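Uncharacterized protein YhfS (Escherichia coli, PDB 4J8L) is of unknown function but carries covalently bound pyridoxal 5'-phosphate and may have cysteine synthase-like activity. Local coordinates at residues I289-A302 with T349-I361. Numbering follows the deposited sequence.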
loop_
_atom_site.group_PDB
_atom_site.type_symbol
_atom_site.label_atom_id
_atom_site.label_comp_id
_atom_site.label_asym_id
_atom_site.label_seq_id
_atom_site.Cartn_x
_atom_site.Cartn_y
_atom_site.Cartn_z
ATOM N N ILE A 289 5.175 -14.414 25.876
ATOM C CA ILE A 289 6.563 -13.967 25.822
ATOM C C ILE A 289 6.811 -12.989 24.678
ATOM O O ILE A 289 7.955 -12.688 24.362
ATOM C CB ILE A 289 7.520 -15.162 25.638
ATOM C CG1 ILE A 289 7.166 -15.931 24.363
ATOM C CG2 ILE A 289 7.466 -16.071 26.851
ATOM C CD1 ILE A 289 8.190 -16.999 23.970
ATOM N N ALA A 290 5.737 -12.481 24.077
ATOM C CA ALA A 290 5.867 -11.676 22.863
ATOM C C ALA A 290 6.743 -10.448 23.069
ATOM O O ALA A 290 7.631 -10.181 22.259
ATOM C CB ALA A 290 4.499 -11.266 22.344
ATOM N N ALA A 291 6.504 -9.714 24.152
ATOM C CA ALA A 291 7.262 -8.491 24.399
ATOM C C ALA A 291 8.744 -8.800 24.624
ATOM O O ALA A 291 9.616 -8.110 24.080
ATOM C CB ALA A 291 6.689 -7.733 25.569
ATOM N N ARG A 292 9.022 -9.842 25.404
ATOM C CA ARG A 292 10.408 -10.264 25.622
ATOM C C ARG A 292 11.082 -10.721 24.328
ATOM O O ARG A 292 12.248 -10.408 24.098
ATOM C CB ARG A 292 10.491 -11.356 26.686
ATOM C CG ARG A 292 10.280 -10.829 28.091
ATOM C CD ARG A 292 10.046 -11.964 29.059
ATOM N NE ARG A 292 8.661 -12.423 29.043
ATOM C CZ ARG A 292 8.241 -13.519 29.663
ATOM N NH1 ARG A 292 9.113 -14.273 30.324
ATOM N NH2 ARG A 292 6.960 -13.869 29.615
ATOM N N VAL A 293 10.355 -11.441 23.477
ATOM C CA VAL A 293 10.923 -11.892 22.210
ATOM C C VAL A 293 11.260 -10.695 21.329
ATOM O O VAL A 293 12.313 -10.660 20.691
ATOM C CB VAL A 293 9.980 -12.867 21.462
ATOM C CG1 VAL A 293 10.433 -13.057 20.016
ATOM C CG2 VAL A 293 9.910 -14.214 22.206
ATOM N N LEU A 294 10.379 -9.700 21.321
ATOM C CA LEU A 294 10.617 -8.508 20.507
ATOM C C LEU A 294 11.868 -7.773 20.974
ATOM O O LEU A 294 12.655 -7.296 20.148
ATOM C CB LEU A 294 9.405 -7.574 20.527
ATOM C CG LEU A 294 8.163 -8.100 19.802
ATOM C CD1 LEU A 294 7.013 -7.100 19.898
ATOM C CD2 LEU A 294 8.476 -8.439 18.348
ATOM N N GLU A 295 12.053 -7.694 22.288
ATOM C CA GLU A 295 13.239 -7.047 22.855
ATOM C C GLU A 295 14.512 -7.788 22.458
ATOM O O GLU A 295 15.499 -7.176 22.017
ATOM C CB GLU A 295 13.135 -6.947 24.383
ATOM C CG GLU A 295 14.342 -6.278 25.024
ATOM C CD GLU A 295 14.235 -6.182 26.536
ATOM O OE1 GLU A 295 15.282 -5.974 27.190
ATOM O OE2 GLU A 295 13.109 -6.312 27.066
ATOM N N GLU A 296 14.498 -9.108 22.602
ATOM C CA GLU A 296 15.670 -9.906 22.252
ATOM C C GLU A 296 15.931 -9.908 20.744
ATOM O O GLU A 296 17.084 -9.960 20.310
ATOM C CB GLU A 296 15.531 -11.339 22.761
ATOM C CG GLU A 296 15.497 -11.456 24.290
ATOM C CD GLU A 296 16.733 -10.869 24.959
ATOM O OE1 GLU A 296 17.828 -10.913 24.353
ATOM O OE2 GLU A 296 16.613 -10.364 26.095
ATOM N N ALA A 297 14.871 -9.851 19.939
ATOM C CA ALA A 297 15.050 -9.890 18.485
ATOM C C ALA A 297 15.741 -8.631 17.982
ATOM O O ALA A 297 16.559 -8.694 17.063
ATOM C CB ALA A 297 13.706 -10.085 17.774
ATOM N N GLN A 298 15.427 -7.493 18.597
ATOM C CA GLN A 298 16.028 -6.230 18.177
ATOM C C GLN A 298 17.542 -6.288 18.383
ATOM O O GLN A 298 18.310 -5.745 17.579
ATOM C CB GLN A 298 15.415 -5.045 18.940
ATOM C CG GLN A 298 15.951 -3.669 18.510
ATOM C CD GLN A 298 17.318 -3.329 19.109
ATOM O OE1 GLN A 298 17.661 -3.745 20.226
ATOM N NE2 GLN A 298 18.107 -2.577 18.362
ATOM N N LYS A 299 17.975 -6.942 19.464
ATOM C CA LYS A 299 19.406 -7.028 19.751
ATOM C C LYS A 299 20.106 -7.849 18.677
ATOM O O LYS A 299 21.297 -7.663 18.405
ATOM C CB LYS A 299 19.648 -7.672 21.123
ATOM C CG LYS A 299 19.077 -6.881 22.289
ATOM C CD LYS A 299 19.237 -7.660 23.598
ATOM C CE LYS A 299 18.605 -6.916 24.760
ATOM N NZ LYS A 299 18.642 -7.727 26.013
ATOM N N ARG A 300 19.352 -8.759 18.074
ATOM C CA ARG A 300 19.890 -9.664 17.069
ATOM C C ARG A 300 19.576 -9.197 15.642
ATOM O O ARG A 300 19.579 -9.987 14.695
ATOM C CB ARG A 300 19.386 -11.080 17.338
ATOM C CG ARG A 300 19.955 -11.635 18.628
ATOM C CD ARG A 300 19.252 -12.892 19.080
ATOM N NE ARG A 300 19.899 -13.437 20.262
ATOM C CZ ARG A 300 19.674 -13.010 21.499
ATOM N NH1 ARG A 300 18.800 -12.030 21.719
ATOM N NH2 ARG A 300 20.318 -13.566 22.514
ATOM N N GLY A 301 19.312 -7.904 15.498
ATOM C CA GLY A 301 19.218 -7.298 14.179
ATOM C C GLY A 301 17.834 -7.026 13.607
ATOM O O GLY A 301 17.705 -6.376 12.563
ATOM N N ALA A 302 16.789 -7.518 14.262
ATOM C CA ALA A 302 15.432 -7.227 13.798
ATOM C C ALA A 302 15.132 -5.745 13.975
ATOM O O ALA A 302 15.479 -5.159 15.004
ATOM C CB ALA A 302 14.418 -8.054 14.571
ATOM N N THR A 349 17.239 -16.724 8.351
ATOM C CA THR A 349 17.604 -15.625 9.241
ATOM C C THR A 349 16.477 -15.314 10.223
ATOM O O THR A 349 16.713 -15.134 11.415
ATOM C CB THR A 349 17.961 -14.355 8.440
ATOM O OG1 THR A 349 19.208 -14.561 7.766
ATOM C CG2 THR A 349 18.084 -13.132 9.343
ATOM N N VAL A 350 15.247 -15.253 9.727
ATOM C CA VAL A 350 14.118 -14.959 10.606
ATOM C C VAL A 350 13.961 -16.065 11.644
ATOM O O VAL A 350 13.756 -15.792 12.838
ATOM C CB VAL A 350 12.809 -14.778 9.815
ATOM C CG1 VAL A 350 11.616 -14.661 10.764
ATOM C CG2 VAL A 350 12.902 -13.540 8.925
ATOM N N LEU A 351 14.090 -17.310 11.196
ATOM C CA LEU A 351 13.969 -18.460 12.094
ATOM C C LEU A 351 15.071 -18.441 13.152
ATOM O O LEU A 351 14.819 -18.718 14.331
ATOM C CB LEU A 351 14.012 -19.761 11.289
ATOM C CG LEU A 351 13.604 -21.085 11.913
ATOM C CD1 LEU A 351 12.129 -21.051 12.270
ATOM C CD2 LEU A 351 13.888 -22.206 10.931
ATOM N N ARG A 352 16.287 -18.103 12.733
ATOM C CA ARG A 352 17.408 -18.042 13.659
ATOM C C ARG A 352 17.200 -16.956 14.710
ATOM O O ARG A 352 17.400 -17.182 15.900
ATOM C CB ARG A 352 18.725 -17.808 12.918
ATOM C CG ARG A 352 19.936 -17.707 13.858
ATOM C CD ARG A 352 21.238 -17.418 13.102
ATOM N NE ARG A 352 21.188 -16.159 12.354
ATOM C CZ ARG A 352 21.245 -14.954 12.914
ATOM N NH1 ARG A 352 21.340 -14.834 14.236
ATOM N NH2 ARG A 352 21.182 -13.863 12.154
ATOM N N ILE A 353 16.803 -15.768 14.271
ATOM C CA ILE A 353 16.567 -14.683 15.213
ATOM C C ILE A 353 15.450 -15.068 16.182
ATOM O O ILE A 353 15.543 -14.821 17.393
ATOM C CB ILE A 353 16.227 -13.361 14.483
ATOM C CG1 ILE A 353 17.452 -12.858 13.721
ATOM C CG2 ILE A 353 15.771 -12.306 15.481
ATOM C CD1 ILE A 353 17.133 -11.670 12.811
ATOM N N LEU A 354 14.400 -15.695 15.656
ATOM C CA LEU A 354 13.306 -16.179 16.505
ATOM C C LEU A 354 13.803 -17.157 17.567
ATOM O O LEU A 354 13.499 -17.005 18.755
ATOM C CB LEU A 354 12.240 -16.871 15.661
ATOM C CG LEU A 354 10.940 -16.122 15.398
ATOM C CD1 LEU A 354 9.982 -17.017 14.636
ATOM C CD2 LEU A 354 10.323 -15.663 16.713
ATOM N N ARG A 355 14.562 -18.165 17.140
ATOM C CA ARG A 355 15.053 -19.189 18.065
ATOM C C ARG A 355 16.019 -18.635 19.104
ATOM O O ARG A 355 15.928 -18.961 20.287
ATOM C CB ARG A 355 15.729 -20.332 17.303
ATOM C CG ARG A 355 14.771 -21.259 16.581
ATOM C CD ARG A 355 15.523 -22.148 15.593
ATOM N NE ARG A 355 14.741 -23.321 15.223
ATOM C CZ ARG A 355 14.965 -24.066 14.146
ATOM N NH1 ARG A 355 15.952 -23.757 13.313
ATOM N NH2 ARG A 355 14.198 -25.120 13.903
ATOM N N GLU A 356 16.956 -17.808 18.655
ATOM C CA GLU A 356 17.940 -17.226 19.559
ATOM C C GLU A 356 17.281 -16.299 20.581
ATOM O O GLU A 356 17.671 -16.276 21.753
ATOM C CB GLU A 356 19.018 -16.483 18.773
ATOM C CG GLU A 356 19.941 -17.388 17.965
ATOM C CD GLU A 356 20.975 -16.596 17.192
ATOM O OE1 GLU A 356 20.954 -15.352 17.281
ATOM O OE2 GLU A 356 21.815 -17.211 16.509
ATOM N N SER A 357 16.281 -15.543 20.132
ATOM C CA SER A 357 15.559 -14.626 21.007
ATOM C C SER A 357 14.791 -15.389 22.082
ATOM O O SER A 357 14.856 -15.045 23.268
ATOM C CB SER A 357 14.618 -13.739 20.195
ATOM O OG SER A 357 15.360 -12.972 19.260
ATOM N N ILE A 358 14.071 -16.429 21.669
ATOM C CA ILE A 358 13.340 -17.280 22.612
ATOM C C ILE A 358 14.268 -17.944 23.635
ATOM O O ILE A 358 13.940 -18.054 24.831
ATOM C CB ILE A 358 12.516 -18.355 21.864
ATOM C CG1 ILE A 358 11.381 -17.687 21.090
ATOM C CG2 ILE A 358 11.969 -19.409 22.833
ATOM C CD1 ILE A 358 10.755 -18.570 20.036
ATOM N N ALA A 359 15.437 -18.374 23.174
ATOM C CA ALA A 359 16.389 -19.036 24.054
ATOM C C ALA A 359 16.974 -18.072 25.086
ATOM O O ALA A 359 17.498 -18.495 26.113
ATOM C CB ALA A 359 17.506 -19.688 23.239
ATOM N N SER A 360 16.865 -16.777 24.813
ATOM C CA SER A 360 17.566 -15.764 25.593
ATOM C C SER A 360 16.671 -14.998 26.563
ATOM O O SER A 360 17.162 -14.200 27.362
ATOM C CB SER A 360 18.262 -14.777 24.655
ATOM O OG SER A 360 18.975 -13.794 25.383
ATOM N N ILE A 361 15.365 -15.233 26.496
ATOM C CA ILE A 361 14.432 -14.525 27.374
ATOM C C ILE A 361 14.606 -14.957 28.829
ATOM O O ILE A 361 14.266 -14.211 29.749
ATOM C CB ILE A 361 12.958 -14.730 26.958
ATOM C CG1 ILE A 361 12.556 -16.197 27.102
ATOM C CG2 ILE A 361 12.723 -14.244 25.536
ATOM C CD1 ILE A 361 11.125 -16.466 26.696
ATOM O OXT ILE A 361 15.095 -16.054 29.115
HETATM O O HOH W 1 21.502 -11.909 14.331
#
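Arg300 reaches across helix 349-360, extended from CG to NE, so that Glu356 O sits 3.7 Å above one face of its guanidinium. Glu356 OE1 lies at the edge, but carboxylate and guanidinium planes stand 70° apart and the salt bridge from NE is long. Arg300 NH1 is held more firmly from the preceding helix, donating in the guanidinium plane to Glu296 O and, nearly straight, to the anti lone pair of Glu296 OE1, 3.0 Å away. Ser360 OG donates a weak hydrogen bond to that oxygen. With an alanine for Arg300, Glu296 OE1 would probably lose its salt-bridge partner and Glu356 O its covering guanidinium. Where the helices come closest, small Ser357 and Ala297 suit: Ser357 CB packs 3.6 Å from Glu296 CB, and Ser357 OG, beside its backbone N (chi1 -60°), turns back to Ile353 O at 2.6 Å. Glu296 bends to bring its carboxylate to Arg300. Nearer the C-terminus and the start of helix 290-299, Val293 CG2 lies alongside Ile358 CG1, and Ile361 crosses Ile289 at about a right angle, Ile361 CD1 to Ile289 CG2 3.7 Å. The helices, 118° apart, pack on the C-terminal domain's antiparallel sheet, Val293 and Ile358 meeting Phe285, Ala297 meeting Phe319.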